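Local coordinates for protein adhesin (Streptococcus sanguinis SK1 = NCTC 7863, PDB 6VT2) that binds sialylated glycans through two tandem Siglec-like modules and so probably helps the bacterium adhere to host surfaces, at residues F258-P263 and T279-T284; N330-L335 and E354-A359; G337-Q342 and Q402-R407; N363-V368 and V380-D385. All blocks are in the same frame, centred on the assembly; numbering follows the deposited sequence.

Contact 1. Residues F258-P263 and T279-T284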
loop_
_atom_site.group_PDB
_atom_site.type_symbol
_atom_site.label_atom_id
_atom_site.label_comp_id
_atom_site.label_asym_id
_atom_site.label_seq_id
_atom_site.Cartn_x
_atom_site.Cartn_y
_atom_site.Cartn_z
ATOM N N PHE A 258 24.885 18.142 11.652
ATOM C CA PHE A 258 24.063 17.230 10.885
ATOM C C PHE A 258 22.711 17.051 11.516
ATOM O O PHE A 258 22.539 17.223 12.727
ATOM C CB PHE A 258 24.735 15.866 10.816
ATOM C CG PHE A 258 25.829 15.797 9.825
ATOM C CD1 PHE A 258 26.995 16.541 9.952
ATOM C CD2 PHE A 258 25.696 14.958 8.747
ATOM C CE1 PHE A 258 28.004 16.420 8.985
ATOM C CE2 PHE A 258 26.708 14.855 7.802
ATOM C CZ PHE A 258 27.852 15.621 7.897
ATOM N N THR A 259 21.763 16.632 10.690
ATOM C CA THR A 259 20.449 16.247 11.157
ATOM C C THR A 259 20.149 14.830 10.752
ATOM O O THR A 259 20.678 14.330 9.768
ATOM C CB THR A 259 19.333 17.157 10.624
ATOM O OG1 THR A 259 19.258 17.041 9.193
ATOM C CG2 THR A 259 19.577 18.584 11.037
ATOM N N PHE A 260 19.300 14.200 11.557
ATOM C CA PHE A 260 18.831 12.830 11.365
ATOM C C PHE A 260 17.316 12.913 11.355
ATOM O O PHE A 260 16.744 13.382 12.250
ATOM C CB PHE A 260 19.207 11.907 12.521
ATOM C CG PHE A 260 20.647 11.509 12.551
ATOM C CD1 PHE A 260 21.621 12.429 12.827
ATOM C CD2 PHE A 260 21.019 10.201 12.368
ATOM C CE1 PHE A 260 22.947 12.067 12.844
ATOM C CE2 PHE A 260 22.343 9.851 12.379
ATOM C CZ PHE A 260 23.299 10.788 12.598
ATOM N N ASN A 261 16.735 12.570 10.253
ATOM C CA ASN A 261 15.252 12.636 10.195
ATOM C C ASN A 261 14.631 11.294 9.649
ATOM O O ASN A 261 15.040 10.621 8.618
ATOM C CB ASN A 261 14.794 13.786 9.308
ATOM C CG ASN A 261 13.290 13.956 9.351
ATOM O OD1 ASN A 261 12.632 13.742 8.357
ATOM N ND2 ASN A 261 12.736 14.338 10.492
ATOM N N THR A 262 13.729 10.714 10.438
ATOM C CA THR A 262 13.101 9.435 10.068
ATOM C C THR A 262 11.658 9.710 10.150
ATOM O O THR A 262 10.970 9.482 11.075
ATOM C CB THR A 262 13.369 8.331 11.067
ATOM O OG1 THR A 262 14.773 8.346 11.181
ATOM C CG2 THR A 262 12.815 7.006 10.618
ATOM N N PRO A 263 10.986 10.460 9.092
ATOM C CA PRO A 263 9.653 11.078 9.258
ATOM C C PRO A 263 8.521 10.073 9.421
ATOM O O PRO A 263 7.472 10.441 9.972
ATOM C CB PRO A 263 9.482 11.900 7.975
ATOM C CG PRO A 263 10.455 11.274 7.001
ATOM C CD PRO A 263 11.609 10.763 7.783
ATOM N N THR A 279 15.730 6.727 7.082
ATOM C CA THR A 279 16.349 7.748 7.923
ATOM C C THR A 279 17.272 8.537 6.983
ATOM O O THR A 279 18.075 7.936 6.259
ATOM C CB THR A 279 17.170 7.170 9.065
ATOM O OG1 THR A 279 16.336 6.395 9.969
ATOM C CG2 THR A 279 17.838 8.291 9.834
ATOM N N THR A 280 17.123 9.850 6.948
ATOM C CA THR A 280 17.994 10.710 6.146
ATOM C C THR A 280 18.911 11.459 7.077
ATOM O O THR A 280 18.467 12.034 8.072
ATOM C CB THR A 280 17.190 11.676 5.328
ATOM O OG1 THR A 280 16.389 10.926 4.398
ATOM C CG2 THR A 280 18.081 12.567 4.489
ATOM N N ILE A 281 20.186 11.348 6.804
ATOM C CA ILE A 281 21.240 12.055 7.492
ATOM C C ILE A 281 21.696 13.144 6.553
ATOM O O ILE A 281 22.107 12.852 5.439
ATOM C CB ILE A 281 22.392 11.115 7.846
ATOM C CG1 ILE A 281 21.923 9.930 8.712
ATOM C CG2 ILE A 281 23.457 11.888 8.551
ATOM C CD1 ILE A 281 22.982 8.933 9.035
ATOM N N ARG A 282 21.669 14.379 7.011
ATOM C CA ARG A 282 22.030 15.535 6.191
ATOM C C ARG A 282 23.060 16.373 6.920
ATOM O O ARG A 282 22.883 16.724 8.086
ATOM C CB ARG A 282 20.780 16.306 5.931
ATOM C CG ARG A 282 21.018 17.629 5.152
ATOM C CD ARG A 282 19.726 18.387 4.954
ATOM N NE ARG A 282 20.077 19.619 4.263
ATOM C CZ ARG A 282 19.198 20.511 3.830
ATOM N NH1 ARG A 282 19.663 21.600 3.189
ATOM N NH2 ARG A 282 17.872 20.324 4.047
ATOM N N GLY A 283 24.082 16.779 6.200
ATOM C CA GLY A 283 24.997 17.724 6.775
ATOM C C GLY A 283 26.203 17.934 5.897
ATOM O O GLY A 283 26.323 17.336 4.836
ATOM N N THR A 284 27.152 18.709 6.423
ATOM C CA THR A 284 28.388 19.033 5.742
ATOM C C THR A 284 29.560 18.674 6.632
ATOM O O THR A 284 29.655 19.166 7.752
ATOM C CB THR A 284 28.426 20.513 5.405
ATOM O OG1 THR A 284 27.304 20.853 4.579
ATOM C CG2 THR A 284 29.702 20.873 4.592
HETATM O O HOH W 1 18.121 14.817 7.911
HETATM O O HOH W 2 14.018 10.032 5.550
#
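Phe258 packs on Gly283 beside the first bridge, Thr259 with Arg282, of an antiparallel pair of strands in the second Siglec-like module. Strand 259-261 is the outermost strand of a four-stranded sheet, and strand 277-283 is its inner neighbour. Thr259 with Arg282 and Asn261 with Thr280 are hydrogen-bonded pairs; Thr259 N reaches Arg282 O at 2.8 Å. Phe260 and Ile281 form the non-hydrogen-bonded pair between them.

The Phe258 ring lies flat over Gly283, whose CA is 3.5 Å from the ring centroid in a CH-pi contact. CG of Phe258 is anti to its carbonyl carbon (chi1 -79°), which brings the ring across the backbone of 283-284. Ile281 CD1 touches Phe260 CE2 at 3.5 Å, and its CG1 lies over the same ring's face. At the far end Thr262 OG1 and Thr279 OG1 share a hydrogen bond.

Leu253 of helix 244-255 covers Phe258, Phe260 and Ile281. Tyr250 and Phe240 meet Phe260 edge-to-face. On the other face the extended Arg282 forms a salt bridge with Glu221. There, too, one water bonds to Thr259 OG1 and donates to Thr280 O, at 2.8 Å from each.

Contact 2. Residues N330-L335 and E354-A359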
loop_
_atom_site.group_PDB
_atom_site.type_symbol
_atom_site.label_atom_id
_atom_site.label_comp_id
_atom_site.label_asym_id
_atom_site.label_seq_id
_atom_site.Cartn_x
_atom_site.Cartn_y
_atom_site.Cartn_z
ATOM N N ASN A 330 38.033 20.991 -17.051
ATOM C CA ASN A 330 38.104 21.073 -18.508
ATOM C C ASN A 330 39.318 21.868 -18.921
ATOM O O ASN A 330 39.710 22.824 -18.253
ATOM C CB ASN A 330 36.871 21.739 -19.073
ATOM C CG ASN A 330 35.603 20.923 -18.786
ATOM O OD1 ASN A 330 35.637 19.698 -18.726
ATOM N ND2 ASN A 330 34.537 21.599 -18.563
ATOM N N ASN A 331 39.933 21.420 -20.004
ATOM C CA ASN A 331 41.053 22.131 -20.556
ATOM C C ASN A 331 40.580 23.357 -21.296
ATOM O O ASN A 331 39.448 23.414 -21.757
ATOM C CB ASN A 331 41.800 21.210 -21.492
ATOM C CG ASN A 331 42.340 20.020 -20.782
ATOM O OD1 ASN A 331 42.193 18.865 -21.227
ATOM N ND2 ASN A 331 42.958 20.261 -19.672
ATOM N N PRO A 332 41.438 24.348 -21.451
ATOM C CA PRO A 332 41.056 25.538 -22.224
ATOM C C PRO A 332 40.845 25.231 -23.696
ATOM O O PRO A 332 41.395 24.279 -24.248
ATOM C CB PRO A 332 42.236 26.490 -22.025
ATOM C CG PRO A 332 43.313 25.688 -21.643
ATOM C CD PRO A 332 42.796 24.448 -20.904
ATOM N N GLY A 333 39.992 26.038 -24.310
ATOM C CA GLY A 333 39.575 25.782 -25.661
ATOM C C GLY A 333 40.662 26.044 -26.665
ATOM O O GLY A 333 40.650 25.453 -27.743
ATOM N N SER A 334 41.635 26.857 -26.297
ATOM C CA SER A 334 42.799 27.086 -27.133
ATOM C C SER A 334 43.999 27.256 -26.224
ATOM O O SER A 334 43.881 27.547 -25.026
ATOM C CB SER A 334 42.649 28.300 -28.054
ATOM O OG SER A 334 42.473 29.442 -27.288
ATOM N N LEU A 335 45.157 26.980 -26.803
ATOM C CA LEU A 335 46.407 27.282 -26.143
ATOM C C LEU A 335 46.654 28.770 -26.209
ATOM O O LEU A 335 46.047 29.492 -26.983
ATOM C CB LEU A 335 47.552 26.536 -26.794
ATOM C CG LEU A 335 47.357 25.046 -26.939
ATOM C CD1 LEU A 335 48.561 24.473 -27.652
ATOM C CD2 LEU A 335 47.180 24.367 -25.597
ATOM N N GLU A 354 42.086 33.061 -17.804
ATOM C CA GLU A 354 40.767 33.393 -18.335
ATOM C C GLU A 354 40.213 32.247 -19.166
ATOM O O GLU A 354 39.012 31.950 -19.128
ATOM C CB GLU A 354 40.834 34.681 -19.167
ATOM C CG GLU A 354 39.606 34.977 -19.973
ATOM C CD GLU A 354 38.347 34.987 -19.126
ATOM O OE1 GLU A 354 37.249 34.787 -19.715
ATOM O OE2 GLU A 354 38.452 35.214 -17.889
ATOM N N LYS A 355 41.061 31.607 -19.940
ATOM C CA LYS A 355 40.586 30.509 -20.759
ATOM C C LYS A 355 40.218 29.314 -19.907
ATOM O O LYS A 355 39.250 28.604 -20.222
ATOM C CB LYS A 355 41.637 30.103 -21.757
ATOM C CG LYS A 355 41.923 31.163 -22.848
ATOM C CD LYS A 355 42.950 30.695 -23.846
ATOM C CE LYS A 355 43.219 31.763 -24.817
ATOM N NZ LYS A 355 44.161 31.332 -25.926
ATOM N N VAL A 356 41.007 29.068 -18.851
ATOM C CA VAL A 356 40.671 27.964 -17.956
ATOM C C VAL A 356 39.376 28.263 -17.212
ATOM O O VAL A 356 38.491 27.396 -17.129
ATOM C CB VAL A 356 41.821 27.683 -16.985
ATOM C CG1 VAL A 356 41.367 26.728 -15.942
ATOM C CG2 VAL A 356 43.012 27.166 -17.679
ATOM N N ARG A 357 39.199 29.514 -16.803
ATOM C CA ARG A 357 37.982 29.930 -16.123
ATOM C C ARG A 357 36.782 29.701 -17.019
ATOM O O ARG A 357 35.790 29.054 -16.617
ATOM C CB ARG A 357 38.119 31.402 -15.736
ATOM C CG ARG A 357 36.922 31.966 -14.919
ATOM C CD ARG A 357 36.775 33.467 -15.137
ATOM N NE ARG A 357 36.412 33.773 -16.521
ATOM C CZ ARG A 357 35.238 33.494 -17.097
ATOM N NH1 ARG A 357 34.254 32.912 -16.414
ATOM N NH2 ARG A 357 35.052 33.793 -18.378
ATOM N N ALA A 358 36.868 30.233 -18.235
ATOM C CA ALA A 358 35.759 30.132 -19.179
ATOM C C ALA A 358 35.406 28.686 -19.470
ATOM O O ALA A 358 34.241 28.372 -19.700
ATOM C CB ALA A 358 36.093 30.848 -20.488
ATOM N N ALA A 359 36.399 27.802 -19.521
ATOM C CA ALA A 359 36.173 26.408 -19.858
ATOM C C ALA A 359 35.529 25.634 -18.725
ATOM O O ALA A 359 35.130 24.471 -18.928
ATOM C CB ALA A 359 37.490 25.734 -20.231
HETATM O O HOH W 3 38.569 28.144 -22.767
#
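Pro332 packs against the side of helix 346-360 in the C-terminal Rib-like domain, where an irregular segment, 330-335, leads into strand 336-338. This is the close part of the contact. Pro332 CB meets Lys355 CB at 3.7 Å, and Pro332 CD faces Val356 CG2 more loosely. Ala359 turns its methyl toward the loop, with CB 3.4 Å from Asn331 O. Val356 is buried and also touches Ile395 and Tyr370, so the helix has the domain's sheet behind it here.

At the end of the helix Asn330 ND2 donates to Ala359 O at 3.0 Å. The bond is straight, 163° at the hydrogen, and the acceptor lies in the amide plane of Asn330. Asn330 N is bonded in turn to Asn360 OD1, so both the backbone and the side chain of Asn330 hold this helix end.

The side toward Ser334 and Leu335 is more open. Lys355 stretches out fully beyond CG and runs alongside Ser334. Its NZ donates to Ser334 OG at 2.9 Å and weakly to Leu335 O at 2.8 Å. It also bonds weakly to Thr336 OG1, just beyond the segment. A water bridges Gly333 N and Lys355 O.

The Lys355 ammonium is thus met here by neutral oxygens, two of them weakly. At the other end, the Asn330 amide takes up Ala359 O as the helix closes.

Contact 3. Residues G337-Q342 and Q402-R407. With SO4 (sulfate ion), chain K.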
loop_
_atom_site.group_PDB
_atom_site.type_symbol
_atom_site.label_atom_id
_atom_site.label_comp_id
_atom_site.label_asym_id
_atom_site.label_seq_id
_atom_site.Cartn_x
_atom_site.Cartn_y
_atom_site.Cartn_z
ATOM N N GLY A 337 49.652 31.614 -26.593
ATOM C CA GLY A 337 51.010 31.778 -27.080
ATOM C C GLY A 337 51.870 32.348 -25.992
ATOM O O GLY A 337 51.510 33.345 -25.357
ATOM N N VAL A 338 53.043 31.779 -25.827
ATOM C CA VAL A 338 54.005 32.266 -24.849
ATOM C C VAL A 338 55.337 32.475 -25.538
ATOM O O VAL A 338 55.778 31.635 -26.327
ATOM C CB VAL A 338 54.169 31.353 -23.630
ATOM C CG1 VAL A 338 52.773 31.220 -22.911
ATOM C CG2 VAL A 338 54.777 30.066 -23.935
ATOM N N LEU A 339 55.996 33.587 -25.203
ATOM C CA LEU A 339 57.299 33.846 -25.780
ATOM C C LEU A 339 58.411 33.020 -25.158
ATOM O O LEU A 339 59.416 32.744 -25.804
ATOM C CB LEU A 339 57.602 35.330 -25.630
ATOM C CG LEU A 339 56.665 36.276 -26.352
ATOM C CD1 LEU A 339 56.978 37.722 -25.946
ATOM C CD2 LEU A 339 56.801 36.077 -27.858
ATOM N N ASN A 340 58.268 32.633 -23.887
ATOM C CA ASN A 340 59.307 31.915 -23.162
ATOM C C ASN A 340 58.599 30.853 -22.354
ATOM O O ASN A 340 58.049 31.159 -21.289
ATOM C CB ASN A 340 60.121 32.788 -22.212
ATOM C CG ASN A 340 61.147 31.993 -21.467
ATOM O OD1 ASN A 340 61.150 30.762 -21.505
ATOM N ND2 ASN A 340 62.090 32.702 -20.823
ATOM N N PRO A 341 58.557 29.610 -22.829
ATOM C CA PRO A 341 57.782 28.570 -22.107
ATOM C C PRO A 341 58.285 28.290 -20.711
ATOM O O PRO A 341 57.553 27.713 -19.919
ATOM C CB PRO A 341 57.923 27.340 -23.001
ATOM C CG PRO A 341 58.251 27.940 -24.397
ATOM C CD PRO A 341 59.086 29.143 -24.130
ATOM N N GLN A 342 59.505 28.655 -20.379
ATOM C CA GLN A 342 59.995 28.414 -19.023
ATOM C C GLN A 342 59.638 29.539 -18.066
ATOM O O GLN A 342 59.781 29.384 -16.857
ATOM C CB GLN A 342 61.518 28.212 -19.022
ATOM C CG GLN A 342 61.944 26.810 -19.505
ATOM C CD GLN A 342 63.384 26.480 -19.105
ATOM O OE1 GLN A 342 64.131 27.350 -18.626
ATOM N NE2 GLN A 342 63.778 25.223 -19.291
ATOM N N GLN A 402 51.409 27.508 -25.685
ATOM C CA GLN A 402 51.972 27.244 -27.016
ATOM C C GLN A 402 53.194 28.148 -27.211
ATOM O O GLN A 402 53.067 29.368 -27.254
ATOM C CB GLN A 402 50.947 27.508 -28.093
ATOM C CG GLN A 402 51.512 27.347 -29.473
ATOM C CD GLN A 402 52.069 25.997 -29.695
ATOM O OE1 GLN A 402 51.385 24.986 -29.651
ATOM N NE2 GLN A 402 53.377 25.961 -29.883
ATOM N N ASP A 403 54.364 27.555 -27.290
ATOM C CA ASP A 403 55.600 28.264 -27.628
ATOM C C ASP A 403 55.425 29.038 -28.922
ATOM O O ASP A 403 54.959 28.492 -29.925
ATOM C CB ASP A 403 56.671 27.170 -27.770
ATOM C CG ASP A 403 58.106 27.640 -27.765
ATOM O OD1 ASP A 403 58.371 28.820 -27.934
ATOM O OD2 ASP A 403 58.970 26.709 -27.567
ATOM N N LEU A 404 55.848 30.296 -28.937
ATOM C CA LEU A 404 55.797 31.149 -30.123
ATOM C C LEU A 404 57.205 31.414 -30.669
ATOM O O LEU A 404 57.308 32.229 -31.522
ATOM C CB LEU A 404 55.244 32.483 -29.671
ATOM C CG LEU A 404 53.779 32.475 -29.295
ATOM C CD1 LEU A 404 53.408 33.865 -28.857
ATOM C CD2 LEU A 404 52.938 32.011 -30.462
ATOM N N ARG A 405 58.228 30.797 -30.118
ATOM C CA ARG A 405 59.592 31.080 -30.582
ATOM C C ARG A 405 59.642 30.658 -32.054
ATOM O O ARG A 405 59.264 29.585 -32.320
ATOM C CB ARG A 405 60.617 30.386 -29.687
ATOM C CG ARG A 405 60.771 31.109 -28.361
ATOM C CD ARG A 405 61.776 30.429 -27.464
ATOM N NE ARG A 405 61.347 29.081 -27.333
ATOM C CZ ARG A 405 62.093 28.076 -26.916
ATOM N NH1 ARG A 405 61.629 26.851 -26.879
ATOM N NH2 ARG A 405 63.310 28.296 -26.479
ATOM N N PRO A 406 60.233 31.407 -32.999
ATOM C CA PRO A 406 60.310 30.927 -34.325
ATOM C C PRO A 406 61.302 29.777 -34.467
ATOM O O PRO A 406 62.103 29.496 -33.676
ATOM C CB PRO A 406 60.831 32.094 -35.173
ATOM C CG PRO A 406 60.572 33.264 -34.318
ATOM C CD PRO A 406 60.745 32.770 -32.910
ATOM N N ARG A 407 61.190 29.158 -35.618
ATOM C CA ARG A 407 62.073 28.038 -35.944
ATOM C C ARG A 407 63.249 28.629 -36.703
ATOM O O ARG A 407 63.136 29.699 -37.249
ATOM C CB ARG A 407 61.225 26.953 -36.589
ATOM C CG ARG A 407 60.301 26.329 -35.553
ATOM C CD ARG A 407 59.336 25.351 -36.141
ATOM N NE ARG A 407 58.380 24.866 -35.162
ATOM C CZ ARG A 407 58.472 23.767 -34.410
ATOM N NH1 ARG A 407 59.535 22.974 -34.437
ATOM N NH2 ARG A 407 57.466 23.465 -33.604
HETATM S S SO4 K . 55.203 22.629 -29.918
HETATM O O1 SO4 K . 55.719 23.581 -28.979
HETATM O O2 SO4 K . 55.117 21.307 -29.370
HETATM O O3 SO4 K . 53.907 23.085 -30.414
HETATM O O4 SO4 K . 56.002 22.602 -31.141
#
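Gln402 pairs with Gly337 where two short parallel strands meet at the far end of the C-terminal Rib-like domain. Gln402 O accepts from Val338 N at 2.8 Å. The Gln402 side chain bends at chi2 (58°), which brings NE2 to the carbonyl of the next residue, Asp403 O. The same NE2 donates to O3 of a sulfate at 3.0 Å; the ion probably comes from the crystallisation liquor.

Asp403 pairs with Val338, and its carboxylate crosses Pro341, whose CG lies 3.4 Å from Asp403 CG. Leu404 N donates to Val338 O at 2.9 Å, so Val338 is held by both its N and its O. Leu404 CD1 lies 3.6 Å from Gly337 C, above a residue with no side chain to block it. CD1 also meets Leu339 CD2.

Arg405 grips Asp403 side-on: NE bonds to OD1, and NH1 to OD2 at 2.8 Å. Both bonds use syn lone pairs. Arg405 N reaches OD1 from above the carboxylate plane and closes an Asx turn. The guanidinium is held flat beside the carboxylate, and Pro341 CD lies over one of its faces. Arg407 NH2 approaches sulfate O4 at 3.0 Å.

Strand 336-338 leads toward helix 346-360, whose Glu348 accepts from Leu339 N. Val338 packs on Leu344 in the connecting loop. A backbone bond between Gln402 and Thr336 continues the pairing with strand 401-403.

Contact 4. Residues N363-V368 and V380-D385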
loop_
_atom_site.group_PDB
_atom_site.type_symbol
_atom_site.label_atom_id
_atom_site.label_comp_id
_atom_site.label_asym_id
_atom_site.label_seq_id
_atom_site.Cartn_x
_atom_site.Cartn_y
_atom_site.Cartn_z
ATOM N N ASN A 363 31.096 23.690 -14.394
ATOM C CA ASN A 363 31.725 22.419 -14.105
ATOM C C ASN A 363 32.354 22.413 -12.724
ATOM O O ASN A 363 31.962 21.632 -11.877
ATOM C CB ASN A 363 32.781 22.146 -15.172
ATOM C CG ASN A 363 33.567 20.912 -14.900
ATOM O OD1 ASN A 363 33.022 19.896 -14.478
ATOM N ND2 ASN A 363 34.878 20.992 -15.085
ATOM N N LEU A 364 33.319 23.256 -12.489
ATOM C CA LEU A 364 33.963 23.374 -11.190
ATOM C C LEU A 364 33.193 24.328 -10.316
ATOM O O LEU A 364 32.408 25.121 -10.817
ATOM C CB LEU A 364 35.377 23.880 -11.371
ATOM C CG LEU A 364 36.218 23.041 -12.317
ATOM C CD1 LEU A 364 37.614 23.613 -12.422
ATOM C CD2 LEU A 364 36.194 21.631 -11.904
ATOM N N PRO A 365 33.443 24.284 -9.009
ATOM C CA PRO A 365 32.819 25.237 -8.098
ATOM C C PRO A 365 33.095 26.652 -8.543
ATOM O O PRO A 365 34.160 26.949 -9.079
ATOM C CB PRO A 365 33.450 24.910 -6.748
ATOM C CG PRO A 365 33.800 23.486 -6.862
ATOM C CD PRO A 365 34.247 23.281 -8.290
ATOM N N ASN A 366 32.114 27.514 -8.322
ATOM C CA ASN A 366 32.283 28.898 -8.686
ATOM C C ASN A 366 33.348 29.564 -7.848
ATOM O O ASN A 366 33.804 30.649 -8.228
ATOM C CB ASN A 366 30.995 29.663 -8.532
ATOM C CG ASN A 366 29.899 29.184 -9.480
ATOM O OD1 ASN A 366 30.138 28.821 -10.621
ATOM N ND2 ASN A 366 28.717 29.166 -9.002
ATOM N N ASN A 367 33.734 28.938 -6.718
ATOM C CA ASN A 367 34.786 29.486 -5.841
ATOM C C ASN A 367 36.069 28.654 -5.894
ATOM O O ASN A 367 36.807 28.644 -4.980
ATOM C CB ASN A 367 34.294 29.731 -4.425
ATOM C CG ASN A 367 33.838 28.484 -3.726
ATOM O OD1 ASN A 367 33.466 27.555 -4.367
ATOM N ND2 ASN A 367 33.793 28.534 -2.424
ATOM N N VAL A 368 36.339 28.052 -7.040
ATOM C CA VAL A 368 37.688 27.460 -7.241
ATOM C C VAL A 368 38.677 28.598 -7.426
ATOM O O VAL A 368 38.310 29.664 -7.873
ATOM C CB VAL A 368 37.848 26.527 -8.450
ATOM C CG1 VAL A 368 37.311 25.229 -8.013
ATOM C CG2 VAL A 368 37.294 27.112 -9.724
ATOM N N VAL A 380 44.569 24.047 -9.818
ATOM C CA VAL A 380 43.186 24.287 -9.498
ATOM C C VAL A 380 43.031 23.923 -8.030
ATOM O O VAL A 380 43.294 22.785 -7.632
ATOM C CB VAL A 380 42.284 23.423 -10.370
ATOM C CG1 VAL A 380 40.852 23.622 -10.054
ATOM C CG2 VAL A 380 42.534 23.684 -11.853
ATOM N N ILE A 381 42.600 24.886 -7.224
ATOM C CA ILE A 381 42.463 24.683 -5.790
ATOM C C ILE A 381 40.997 24.790 -5.408
ATOM O O ILE A 381 40.360 25.838 -5.588
ATOM C CB ILE A 381 43.308 25.700 -5.023
ATOM C CG1 ILE A 381 44.789 25.660 -5.510
ATOM C CG2 ILE A 381 43.156 25.462 -3.582
ATOM C CD1 ILE A 381 45.624 26.733 -4.838
ATOM N N TYR A 382 40.465 23.695 -4.912
ATOM C CA TYR A 382 39.069 23.617 -4.548
ATOM C C TYR A 382 38.899 24.163 -3.158
ATOM O O TYR A 382 39.852 24.256 -2.392
ATOM C CB TYR A 382 38.611 22.170 -4.591
ATOM C CG TYR A 382 38.675 21.624 -5.964
ATOM C CD1 TYR A 382 37.682 21.929 -6.868
ATOM C CD2 TYR A 382 39.729 20.828 -6.364
ATOM C CE1 TYR A 382 37.748 21.497 -8.160
ATOM C CE2 TYR A 382 39.778 20.369 -7.659
ATOM C CZ TYR A 382 38.830 20.727 -8.535
ATOM O OH TYR A 382 38.888 20.307 -9.841
ATOM N N PRO A 383 37.699 24.600 -2.825
ATOM C CA PRO A 383 37.525 25.390 -1.602
ATOM C C PRO A 383 37.646 24.595 -0.300
ATOM O O PRO A 383 37.629 25.204 0.766
ATOM C CB PRO A 383 36.138 26.011 -1.796
ATOM C CG PRO A 383 35.506 25.289 -2.838
ATOM C CD PRO A 383 36.579 24.754 -3.742
ATOM N N ASP A 384 37.774 23.278 -0.359
ATOM C CA ASP A 384 38.032 22.473 0.813
ATOM C C ASP A 384 39.528 22.241 0.998
ATOM O O ASP A 384 39.936 21.513 1.901
ATOM C CB ASP A 384 37.317 21.123 0.755
ATOM C CG ASP A 384 37.694 20.273 -0.431
ATOM O OD1 ASP A 384 38.071 20.824 -1.474
ATOM O OD2 ASP A 384 37.582 19.049 -0.357
ATOM N N ASP A 385 40.368 22.842 0.152
ATOM C CA ASP A 385 41.793 22.639 0.288
ATOM C C ASP A 385 42.278 23.127 1.641
ATOM O O ASP A 385 41.994 24.244 2.033
ATOM C CB ASP A 385 42.524 23.387 -0.828
ATOM C CG ASP A 385 44.015 23.183 -0.826
ATOM O OD1 ASP A 385 44.474 22.112 -1.235
ATOM O OD2 ASP A 385 44.721 24.118 -0.422
HETATM O O HOH W 4 38.840 27.363 -3.972
#
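Val368 and Tyr382 lie side by side in the C-terminal Rib-like domain. Here the loop after helix 346-360 packs on the end of strand 378-381, the middle strand of a three-stranded sheet. Most of the contact is apolar. Val368 CG1 comes 3.5 Å from Tyr382 CD1, obliquely to the ring. Pro365 CD approaches the ring edge, in plane, at 3.9 Å from CE1. Leu364 splits its two methyls: CD2 meets the phenol edge at Tyr382 OH, 3.6 Å away, while CD1 reaches Val380 CG1.

The side chains of Asn367 and Pro383 cross at about a right angle. Asn367 OD1 is 3.4 Å from Pro383 CG, a packing contact.

The main polar link is a water. It donates to Asn367 O at 2.6 Å and to Ile381 O at 2.7 Å, joining the two backbones. Val368 CA adds a weak direct CA-H...O contact with Ile381 O. Each segment is shaped by its own type I turn, Pro365 to Val368 and Tyr382 to Asp385.

Tyr382 OH hydrogen-bonds to Asp393, which is part of a calcium site with Thr324 and Tyr327. The Tyr382 ring also meets that of Tyr327. Pro365 and Leu364 thus pack at the ring edge and Val368 comes obliquely, while the hydroxyl is bonded to a calcium ligand. Tyr382 is probably a second-shell residue of this site, and its bond may help orient the carboxylate of Asp393.

Overall arrangement
Contact 1 comes first along the chain and lies in the second Siglec-like module, in the sheet that includes strands 222-229, 277-283 and 259-261. The other three belong to the following Rib-like domain. Contact 4 is the nearest of the three to contact 1, with centres 26 Å apart, against 39 and 55 Å for contacts 2 and 3. Contact 2, 15 Å from contact 4 between centres, touches it through Asn330 and Asn363. It also touches contact 3, 18 Å away, through Leu335 and Gln402. Segments of contacts 2 and 3 alternate in sequence, and contact 4 is nested within the loop that contact 3 closes. Contacts 4, 2 and 3 thus run from near the calcium site toward the C-terminal end of an elongated chain.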